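Local coordinates for protein SxtG (Microseira wollei, PDB 6U1R) that acts as an amidinotransferase in the saxitoxin biosynthetic pathway, probably working through an amidino-cysteine intermediate, at residues Ile79-Pro82 and Pro83-Ala87; Glu282-Val286 and Asn287-Lys291. One frame throughout, in Å; residues are numbered along the deposited sequence.

Contact 1: residues Ile79-Pro82 and Pro83-Ala87; sequences IPYP and PEMIA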
loop_
_atom_site.group_PDB
_atom_site.type_symbol
_atom_site.label_atom_id
_atom_site.label_comp_id
_atom_site.label_asym_id
_atom_site.label_seq_id
_atom_site.Cartn_x
_atom_site.Cartn_y
_atom_site.Cartn_z
ATOM N N ILE A 79 19.055 3.829 -18.555
ATOM C CA ILE A 79 20.464 3.550 -18.808
ATOM C C ILE A 79 20.896 2.425 -17.869
ATOM O O ILE A 79 20.808 2.577 -16.646
ATOM C CB ILE A 79 21.348 4.788 -18.586
ATOM C CG1 ILE A 79 20.828 5.999 -19.376
ATOM C CG2 ILE A 79 22.812 4.467 -18.952
ATOM C CD1 ILE A 79 20.904 5.824 -20.884
ATOM N N PRO A 80 21.426 1.304 -18.366
ATOM C CA PRO A 80 21.887 0.246 -17.452
ATOM C C PRO A 80 23.194 0.614 -16.759
ATOM O O PRO A 80 23.990 1.416 -17.244
ATOM C CB PRO A 80 22.077 -0.961 -18.379
ATOM C CG PRO A 80 22.496 -0.336 -19.683
ATOM C CD PRO A 80 21.646 0.935 -19.777
ATOM N N TYR A 81 23.418 0.004 -15.595
ATOM C CA TYR A 81 24.764 -0.000 -15.042
ATOM C C TYR A 81 25.702 -0.684 -16.033
ATOM O O TYR A 81 25.299 -1.648 -16.701
ATOM C CB TYR A 81 24.822 -0.746 -13.706
ATOM C CG TYR A 81 24.512 0.099 -12.491
ATOM C CD1 TYR A 81 23.206 0.308 -12.094
ATOM C CD2 TYR A 81 25.537 0.684 -11.736
ATOM C CE1 TYR A 81 22.909 1.081 -10.984
ATOM C CE2 TYR A 81 25.252 1.455 -10.623
ATOM C CZ TYR A 81 23.929 1.647 -10.243
ATOM O OH TYR A 81 23.610 2.408 -9.142
ATOM N N PRO A 82 26.953 -0.241 -16.141
ATOM C CA PRO A 82 27.918 -0.973 -16.966
ATOM C C PRO A 82 28.011 -2.425 -16.533
ATOM O O PRO A 82 28.055 -2.725 -15.328
ATOM C CB PRO A 82 29.231 -0.223 -16.715
ATOM C CG PRO A 82 28.801 1.159 -16.416
ATOM C CD PRO A 82 27.518 1.030 -15.645
ATOM N N PRO A 83 28.029 -3.361 -17.482
ATOM C CA PRO A 83 28.055 -4.780 -17.096
ATOM C C PRO A 83 29.236 -5.138 -16.218
ATOM O O PRO A 83 29.110 -5.992 -15.332
ATOM C CB PRO A 83 28.127 -5.507 -18.445
ATOM C CG PRO A 83 27.568 -4.568 -19.416
ATOM C CD PRO A 83 27.882 -3.187 -18.939
ATOM N N GLU A 84 30.391 -4.516 -16.437
ATOM C CA GLU A 84 31.547 -4.876 -15.629
ATOM C C GLU A 84 31.353 -4.462 -14.177
ATOM O O GLU A 84 31.846 -5.142 -13.270
ATOM C CB GLU A 84 32.823 -4.266 -16.225
ATOM C CG GLU A 84 32.878 -2.732 -16.265
ATOM C CD GLU A 84 32.274 -2.100 -17.541
ATOM O OE1 GLU A 84 31.363 -2.685 -18.201
ATOM O OE2 GLU A 84 32.724 -0.982 -17.872
ATOM N N MET A 85 30.637 -3.360 -13.930
ATOM C CA MET A 85 30.349 -2.969 -12.558
ATOM C C MET A 85 29.440 -3.982 -11.874
ATOM O O MET A 85 29.658 -4.334 -10.710
ATOM C CB MET A 85 29.724 -1.574 -12.528
ATOM C CG MET A 85 30.682 -0.473 -12.916
ATOM S SD MET A 85 29.955 1.179 -12.715
ATOM C CE MET A 85 29.843 1.289 -10.941
ATOM N N ILE A 86 28.408 -4.453 -12.570
ATOM C CA ILE A 86 27.544 -5.482 -12.004
ATOM C C ILE A 86 28.353 -6.741 -11.684
ATOM O O ILE A 86 28.177 -7.359 -10.623
ATOM C CB ILE A 86 26.381 -5.762 -12.970
ATOM C CG1 ILE A 86 25.461 -4.536 -12.999
ATOM C CG2 ILE A 86 25.621 -7.022 -12.562
ATOM C CD1 ILE A 86 24.377 -4.563 -14.075
ATOM N N ALA A 87 29.263 -7.125 -12.581
ATOM C CA ALA A 87 30.015 -8.364 -12.393
ATOM C C ALA A 87 30.908 -8.294 -11.157
ATOM O O ALA A 87 30.936 -9.231 -10.345
ATOM C CB ALA A 87 30.830 -8.672 -13.644
#

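Contact 2: residues Glu282-Val286 and Asn287-Lys291; sequences EFVDV and NKLPK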
loop_
_atom_site.group_PDB
_atom_site.type_symbol
_atom_site.label_atom_id
_atom_site.label_comp_id
_atom_site.label_asym_id
_atom_site.label_seq_id
_atom_site.Cartn_x
_atom_site.Cartn_y
_atom_site.Cartn_z
ATOM N N GLU A 282 29.903 14.358 11.540
ATOM C CA GLU A 282 29.625 15.470 10.642
ATOM C C GLU A 282 28.132 15.694 10.429
ATOM O O GLU A 282 27.707 16.840 10.226
ATOM C CB GLU A 282 30.317 15.223 9.298
ATOM C CG GLU A 282 31.842 15.376 9.356
ATOM C CD GLU A 282 32.267 16.819 9.570
ATOM O OE1 GLU A 282 31.677 17.698 8.916
ATOM O OE2 GLU A 282 33.170 17.073 10.392
ATOM N N PHE A 283 27.324 14.635 10.458
ATOM C CA PHE A 283 25.893 14.775 10.207
ATOM C C PHE A 283 25.055 14.989 11.469
ATOM O O PHE A 283 23.887 15.388 11.350
ATOM C CB PHE A 283 25.344 13.539 9.485
ATOM C CG PHE A 283 25.955 13.267 8.112
ATOM C CD1 PHE A 283 26.807 14.174 7.491
ATOM C CD2 PHE A 283 25.652 12.087 7.453
ATOM C CE1 PHE A 283 27.355 13.894 6.246
ATOM C CE2 PHE A 283 26.187 11.799 6.216
ATOM C CZ PHE A 283 27.036 12.705 5.605
ATOM N N VAL A 284 25.597 14.730 12.660
ATOM C CA VAL A 284 24.828 14.790 13.904
ATOM C C VAL A 284 25.491 15.767 14.862
ATOM O O VAL A 284 26.692 15.661 15.127
ATOM C CB VAL A 284 24.711 13.393 14.549
ATOM C CG1 VAL A 284 24.142 13.485 15.944
ATOM C CG2 VAL A 284 23.850 12.481 13.685
ATOM N N ASP A 285 24.706 16.713 15.391
ATOM C CA ASP A 285 25.094 17.476 16.575
ATOM C C ASP A 285 24.615 16.693 17.796
ATOM O O ASP A 285 23.412 16.638 18.069
ATOM C CB ASP A 285 24.486 18.879 16.544
ATOM C CG ASP A 285 24.890 19.734 17.753
ATOM O OD1 ASP A 285 25.420 19.186 18.737
ATOM O OD2 ASP A 285 24.667 20.967 17.714
ATOM N N VAL A 286 25.550 16.074 18.524
ATOM C CA VAL A 286 25.164 15.182 19.616
ATOM C C VAL A 286 24.399 15.920 20.695
ATOM O O VAL A 286 23.644 15.298 21.454
ATOM C CB VAL A 286 26.395 14.490 20.231
ATOM C CG1 VAL A 286 27.100 13.636 19.190
ATOM C CG2 VAL A 286 27.353 15.525 20.814
ATOM N N ASN A 287 24.569 17.241 20.784
ATOM C CA ASN A 287 23.907 18.011 21.829
ATOM C C ASN A 287 22.456 18.322 21.501
ATOM O O ASN A 287 21.724 18.775 22.387
ATOM C CB ASN A 287 24.675 19.311 22.082
ATOM C CG ASN A 287 26.061 19.065 22.637
ATOM O OD1 ASN A 287 27.057 19.570 22.109
ATOM N ND2 ASN A 287 26.136 18.279 23.705
ATOM N N LYS A 288 22.016 18.079 20.266
ATOM C CA LYS A 288 20.630 18.293 19.881
ATOM C C LYS A 288 19.890 16.981 19.635
ATOM O O LYS A 288 18.759 16.996 19.132
ATOM C CB LYS A 288 20.576 19.193 18.643
ATOM C CG LYS A 288 21.311 20.526 18.865
ATOM C CD LYS A 288 21.007 21.548 17.772
ATOM C CE LYS A 288 21.616 22.914 18.097
ATOM N NZ LYS A 288 21.519 23.851 16.938
ATOM N N LEU A 289 20.496 15.851 19.986
ATOM C CA LEU A 289 19.845 14.562 19.797
ATOM C C LEU A 289 18.657 14.417 20.746
ATOM O O LEU A 289 18.653 14.999 21.833
ATOM C CB LEU A 289 20.828 13.431 20.056
ATOM C CG LEU A 289 21.837 13.094 18.962
ATOM C CD1 LEU A 289 22.860 12.092 19.492
ATOM C CD2 LEU A 289 21.124 12.556 17.721
ATOM N N PRO A 290 17.647 13.631 20.371
ATOM C CA PRO A 290 16.520 13.391 21.284
ATOM C C PRO A 290 17.007 13.011 22.676
ATOM O O PRO A 290 17.980 12.276 22.833
ATOM C CB PRO A 290 15.763 12.244 20.614
ATOM C CG PRO A 290 16.082 12.395 19.155
ATOM C CD PRO A 290 17.506 12.884 19.107
ATOM N N LYS A 291 16.326 13.528 23.702
ATOM C CA LYS A 291 16.819 13.345 25.062
ATOM C C LYS A 291 16.760 11.889 25.514
ATOM O O LYS A 291 17.521 11.500 26.405
ATOM C CB LYS A 291 16.023 14.228 26.022
ATOM C CG LYS A 291 16.060 15.703 25.633
ATOM C CD LYS A 291 16.206 16.602 26.853
ATOM C CE LYS A 291 16.540 18.029 26.449
ATOM N NZ LYS A 291 16.818 18.891 27.635
HETATM O O HOH W 1 21.138 15.460 23.285
#

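Contact 1: residues Ile79-Pro82 and Pro83-Ala87
Pro-82 meets Met-85 and Glu-84 where a loop turns into helix 83-102, and its ring takes contacts from both side chains. The thioether of Met-85 runs alongside the ring, pointing the same way, with SD 3.8 Å from Pro-82 CD. This chain stays nearly straight through chi2 and bends at its last torsion (chi3 69°), which carries CE to the edge of the Tyr-81 ring, near its plane, with CE 4.4 Å from Tyr-81 CD2. Glu-84 reaches the same proline by folding back: CG sits between the backbone N and the carbonyl carbon (chi1 63°), a second bend follows at chi2 (-88°), and the carboxylate comes to rest by Pro-82 CB, 3.6 Å from OE1, while OE2 makes a weak hydrogen bond to Gln-311. Ile-86 packs against the base of the tyrosine side chain, its CD1 3.9 Å from Tyr-81 CB. The phenol ring extends past this contact, stacking on Phe-362 and giving its OH to a hydrogen bond with the carbonyl of Pro-361.

Pro-82 occupies the N-cap position. Its carbonyl accepts a nearly straight bond from Ile-86 N, with N to O at 3.3 Å and the donor close to the C=O direction, and a weak, bent one from Met-85 N, 3.0 Å from Pro-82 O. Pro-83 brings no N-H to this first turn, so one fewer amide needs a cap. The contact thus combines the first backbone bond of the helix with apolar packing, and the Glu-84 carboxylate near the N-terminus is consistent with a favourable interaction with the helix dipole.

Contact 2: residues Glu282-Val286 and Asn287-Lys291
The carboxylate of Asp-285 carries both its neighbours from the following segment on one face. Asn-287 N stands above the plane on the OD1 side, 40° out of it, and bonds OD1 at 2.9 Å. Over the OD2 side of that face runs the extended Lys-288 chain, with CG and CE each 3.6 Å from OD2, whereas its NZ stays 4.3 Å from OD2, beyond a salt bridge. The amide of Asn-287 is turned 78° from the carboxylate, and its CB lies 3.4 Å from Asp-285 OD1. The carboxylate is brought forward over the turn because Asp-285 CG points opposite its own backbone N (chi1 -179°).

A backbone bond closes the same turn: Lys-288 N lies 3.0 Å from Asp-285 O. Next to the turn, Val-284 and Leu-289 cross at about a right angle, CG1 of the valine 3.6 Å from CD2 of the leucine, an apolar base for a polar surface loop.

An Asp side chain bound to the amide two residues on, together with the i to i+3 backbone bond of a type I turn, is the Asx motif, here within the loop between strands 276-279 and 297-300.

The two contacts lie on opposite sides of the chain's centre, about 38 Å apart between centres, and share no secondary-structure element. Contact 1 is partly buried and joins a loop to the start of a helix; contact 2 is a surface turn within the loop between two strands. Both reverse or redirect the chain with a backbone carbonyl as acceptor, but they complete it differently: in residues 79-87 the side chains mainly pack, whereas in residues 282-291 a carboxylate itself accepts a backbone hydrogen bond, beside a valine-leucine contact. Tyr-81 in contact 1 comes within about 11 Å, side chain to side chain, of the predicted active-site residues Cys-368 and His-264, while contact 2 lies away from them.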